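Local structure of p1 (Rice yellow mottle virus, 6TY0) at residues A[30-36]-A[69-73]. The protein suppresses RNA silencing and, as a multitask zinc-finger protein, contributes to viral spread; this chain is its N-terminal part. Numbering follows the deposited sequence.
Sequences VWHSQTW and AHYYT
Strands 30-32 and 70-73 face each other as strands of two different sheets, each outermost within this chain, running nearly antiparallel (162° between their directions) with axes 8.4 Å apart at closest approach. V30 lies opposite T73 and H32 opposite Y71; at this spacing side chains, not backbone bonds, join the strands. Beyond H32 the chain turns through a short 3-10 segment at 34-35, which brings W36 back over the start of strand 70-73.

W36 meets the other segment with the indole's outer side. W36 CH2 lies 3.5 Å from A69 O, which sits at the ring edge, while CZ2 approaches H70 CA. On the pyrrole side, W36 NE1 comes 3.7 Å from Y71 CB. Within its own segment, T35 CG2 sits over one indole face, toward its rim.

Y71 spans the gap in the other direction. With CG anti to the backbone N (chi1 173°), the phenol extends to strand 30-32, and W31 O lies 3.1 Å from Y71 OH, near the ring plane. This hydroxyl is also hydrogen-bonded to Y71 OH of the second subunit. H32 CB rests 4.1 Å from Y71 CE2. The H32 imidazole instead folds back along its own chain, and H32 ND1 donates to S33 O (2.8 Å, 167°) almost exactly in the ring plane; W36 N reaches the same oxygen from the opposite face of its carbonyl plane. This double grip ties H32 to the turn that carries W36.

T73 OG1 packs beside V30 CB at 4.0 Å and is buried without a polar partner. The two sheets are thus joined here by aromatic side chains from each segment packing against backbone and aliphatic atoms of the other, with the Y71 hydroxyl at the subunit interface; at the far end W36 packs near C92 and A69 near C67, two of the four zinc-binding cysteines.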
ATOM      1  N   VAL A  30       7.281   2.324  -0.389  1.00 30.80           N
ATOM      2  CA  VAL A  30       5.843   2.027  -0.388  1.00 31.13           C
ATOM      3  C   VAL A  30       5.689   0.659  -0.991  1.00 30.64           C
ATOM      4  O   VAL A  30       6.676   0.062  -1.470  1.00 31.83           O
ATOM      5  CB  VAL A  30       5.001   3.082  -1.175  1.00 31.09           C
ATOM      6  CG1 VAL A  30       5.179   4.453  -0.586  1.00 35.74           C
ATOM      7  CG2 VAL A  30       5.354   3.139  -2.642  1.00 32.73           C
ATOM      8  N   TRP A  31       4.450   0.177  -0.968  1.00 30.58           N
ATOM      9  CA  TRP A  31       4.092  -1.132  -1.498  1.00 32.70           C
ATOM     10  C   TRP A  31       2.989  -1.048  -2.544  1.00 32.38           C
ATOM     11  O   TRP A  31       2.103  -0.175  -2.494  1.00 34.27           O
ATOM     12  CB  TRP A  31       3.572  -2.000  -0.361  1.00 34.38           C
ATOM     13  CG  TRP A  31       4.544  -2.078   0.796  1.00 34.11           C
ATOM     14  CD1 TRP A  31       4.635  -1.217   1.874  1.00 35.65           C
ATOM     15  CD2 TRP A  31       5.562  -3.068   0.991  1.00 35.66           C
ATOM     16  NE1 TRP A  31       5.643  -1.609   2.714  1.00 33.06           N
ATOM     17  CE2 TRP A  31       6.235  -2.738   2.207  1.00 35.16           C
ATOM     18  CE3 TRP A  31       5.977  -4.204   0.255  1.00 37.11           C
ATOM     19  CZ2 TRP A  31       7.295  -3.489   2.701  1.00 36.77           C
ATOM     20  CZ3 TRP A  31       7.056  -4.974   0.754  1.00 39.75           C
ATOM     21  CH2 TRP A  31       7.705  -4.597   1.973  1.00 36.67           C
ATOM     22  N   HIS A  32       3.023  -1.987  -3.468  1.00 31.46           N
ATOM     23  CA  HIS A  32       1.966  -2.117  -4.429  1.00 33.79           C
ATOM     24  C   HIS A  32       1.710  -3.586  -4.778  1.00 33.77           C
ATOM     25  O   HIS A  32       2.528  -4.445  -4.512  1.00 31.91           O
ATOM     26  CB  HIS A  32       2.323  -1.312  -5.677  1.00 32.48           C
ATOM     27  CG  HIS A  32       3.486  -1.840  -6.441  1.00 34.16           C
ATOM     28  ND1 HIS A  32       3.401  -2.961  -7.248  1.00 35.56           N
ATOM     29  CD2 HIS A  32       4.737  -1.356  -6.600  1.00 37.23           C
ATOM     30  CE1 HIS A  32       4.555  -3.138  -7.871  1.00 38.12           C
ATOM     31  NE2 HIS A  32       5.391  -2.194  -7.475  1.00 35.18           N
ATOM     32  N   SER A  33       0.573  -3.823  -5.393  1.00 33.88           N
ATOM     33  CA  SER A  33       0.097  -5.137  -5.744  1.00 35.20           C
ATOM     34  C   SER A  33       0.620  -5.568  -7.076  1.00 36.34           C
ATOM     35  O   SER A  33       1.367  -4.850  -7.764  1.00 33.07           O
ATOM     36  CB  SER A  33      -1.448  -5.135  -5.758  1.00 36.53           C
ATOM     37  OG  SER A  33      -1.924  -4.426  -6.891  1.00 35.61           O
ATOM     38  N   GLN A  34       0.186  -6.764  -7.455  1.00 37.54           N
ATOM     39  CA  GLN A  34       0.594  -7.406  -8.700  1.00 39.50           C
ATOM     40  C   GLN A  34       0.172  -6.621  -9.934  1.00 34.21           C
ATOM     41  O   GLN A  34       0.838  -6.681 -10.958  1.00 35.84           O
ATOM     42  CB  GLN A  34      -0.014  -8.822  -8.752  1.00 43.25           C
ATOM     43  CG  GLN A  34       0.522  -9.771  -7.671  1.00 45.93           C
ATOM     44  CD  GLN A  34      -0.010  -9.590  -6.229  1.00 52.38           C
ATOM     45  OE1 GLN A  34      -0.933  -8.808  -5.924  1.00 46.91           O
ATOM     46  NE2 GLN A  34       0.607 -10.351  -5.316  1.00 52.70           N
ATOM     47  N   THR A  35      -0.938  -5.890  -9.832  1.00 35.67           N
ATOM     48  CA  THR A  35      -1.404  -5.044 -10.917  1.00 35.91           C
ATOM     49  C   THR A  35      -0.268  -4.182 -11.502  1.00 37.02           C
ATOM     50  O   THR A  35      -0.218  -3.973 -12.714  1.00 34.28           O
ATOM     51  CB  THR A  35      -2.622  -4.245 -10.464  1.00 40.58           C
ATOM     52  OG1 THR A  35      -3.614  -5.172 -10.054  1.00 40.26           O
ATOM     53  CG2 THR A  35      -3.203  -3.330 -11.555  1.00 39.60           C
ATOM     54  N   TRP A  36       0.677  -3.759 -10.663  1.00 34.16           N
ATOM     55  CA  TRP A  36       1.681  -2.768 -11.059  1.00 32.28           C
ATOM     56  C   TRP A  36       3.095  -3.340 -11.173  1.00 36.37           C
ATOM     57  O   TRP A  36       4.073  -2.581 -11.276  1.00 34.90           O
ATOM     58  CB  TRP A  36       1.634  -1.599 -10.077  1.00 32.94           C
ATOM     59  CG  TRP A  36       0.261  -1.115  -9.893  1.00 30.03           C
ATOM     60  CD1 TRP A  36      -0.531  -1.335  -8.819  1.00 30.58           C
ATOM     61  CD2 TRP A  36      -0.532  -0.422 -10.846  1.00 29.78           C
ATOM     62  NE1 TRP A  36      -1.740  -0.776  -9.019  1.00 29.53           N
ATOM     63  CE2 TRP A  36      -1.781  -0.214 -10.262  1.00 29.36           C
ATOM     64  CE3 TRP A  36      -0.298   0.064 -12.140  1.00 32.82           C
ATOM     65  CZ2 TRP A  36      -2.807   0.455 -10.909  1.00 29.37           C
ATOM     66  CZ3 TRP A  36      -1.320   0.731 -12.777  1.00 32.02           C
ATOM     67  CH2 TRP A  36      -2.551   0.916 -12.168  1.00 33.46           C
ATOM     68  N   ALA A  69      -7.793   1.229 -13.943  1.00 30.16           N
ATOM     69  CA  ALA A  69      -7.120   0.750 -12.746  1.00 29.66           C
ATOM     70  C   ALA A  69      -6.242   1.886 -12.181  1.00 30.97           C
ATOM     71  O   ALA A  69      -5.564   2.577 -12.931  1.00 32.30           O
ATOM     72  CB  ALA A  69      -6.277  -0.423 -13.092  1.00 30.45           C
ATOM     73  N   HIS A  70      -6.265   2.073 -10.875  1.00 32.26           N
ATOM     74  CA  HIS A  70      -5.464   3.102 -10.257  1.00 33.03           C
ATOM     75  C   HIS A  70      -5.191   2.764  -8.799  1.00 33.18           C
ATOM     76  O   HIS A  70      -5.895   1.946  -8.203  1.00 30.17           O
ATOM     77  CB  HIS A  70      -6.183   4.449 -10.384  1.00 31.65           C
ATOM     78  CG  HIS A  70      -7.465   4.505  -9.641  1.00 32.68           C
ATOM     79  ND1 HIS A  70      -8.641   3.977 -10.127  1.00 33.82           N
ATOM     80  CD2 HIS A  70      -7.758   5.021  -8.416  1.00 33.02           C
ATOM     81  CE1 HIS A  70      -9.604   4.168  -9.240  1.00 36.02           C
ATOM     82  NE2 HIS A  70      -9.090   4.786  -8.184  1.00 30.65           N
ATOM     83  N   TYR A  71      -4.183   3.419  -8.223  1.00 31.33           N
ATOM     84  CA  TYR A  71      -3.784   3.162  -6.832  1.00 30.26           C
ATOM     85  C   TYR A  71      -2.968   4.370  -6.364  1.00 30.31           C
ATOM     86  O   TYR A  71      -2.214   4.949  -7.124  1.00 31.65           O
ATOM     87  CB  TYR A  71      -2.969   1.847  -6.752  1.00 33.14           C
ATOM     88  CG  TYR A  71      -2.370   1.562  -5.407  1.00 34.61           C
ATOM     89  CD1 TYR A  71      -3.170   1.350  -4.316  1.00 34.08           C
ATOM     90  CD2 TYR A  71      -0.990   1.493  -5.238  1.00 34.61           C
ATOM     91  CE1 TYR A  71      -2.631   1.115  -3.072  1.00 38.04           C
ATOM     92  CE2 TYR A  71      -0.432   1.232  -3.995  1.00 39.18           C
ATOM     93  CZ  TYR A  71      -1.259   1.019  -2.938  1.00 39.08           C
ATOM     94  OH  TYR A  71      -0.736   0.817  -1.733  1.00 41.97           O
ATOM     95  N   TYR A  72      -3.178   4.772  -5.118  1.00 31.48           N
ATOM     96  CA  TYR A  72      -2.528   5.920  -4.504  1.00 29.92           C
ATOM     97  C   TYR A  72      -2.039   5.468  -3.126  1.00 30.00           C
ATOM     98  O   TYR A  72      -2.794   4.849  -2.319  1.00 27.99           O
ATOM     99  CB  TYR A  72      -3.521   7.111  -4.388  1.00 33.17           C
ATOM    100  CG  TYR A  72      -2.970   8.301  -3.637  1.00 35.48           C
ATOM    101  CD1 TYR A  72      -3.030   8.349  -2.242  1.00 39.76           C
ATOM    102  CD2 TYR A  72      -2.317   9.338  -4.305  1.00 39.23           C
ATOM    103  CE1 TYR A  72      -2.492   9.409  -1.547  1.00 41.19           C
ATOM    104  CE2 TYR A  72      -1.775  10.422  -3.609  1.00 38.02           C
ATOM    105  CZ  TYR A  72      -1.872  10.455  -2.239  1.00 42.26           C
ATOM    106  OH  TYR A  72      -1.316  11.502  -1.506  1.00 49.74           O
ATOM    107  N   THR A  73      -0.760   5.705  -2.869  1.00 31.18           N
ATOM    108  CA  THR A  73      -0.206   5.595  -1.515  1.00 32.20           C
ATOM    109  C   THR A  73       0.680   6.772  -1.219  1.00 34.33           C
ATOM    110  O   THR A  73       1.148   7.516  -2.112  1.00 33.04           O
ATOM    111  CB  THR A  73       0.822   4.481  -1.280  1.00 34.18           C
ATOM    112  OG1 THR A  73       1.349   3.952  -2.506  1.00 34.50           O
ATOM    113  CG2 THR A  73       0.302   3.525  -0.389  1.00 41.65           C
TER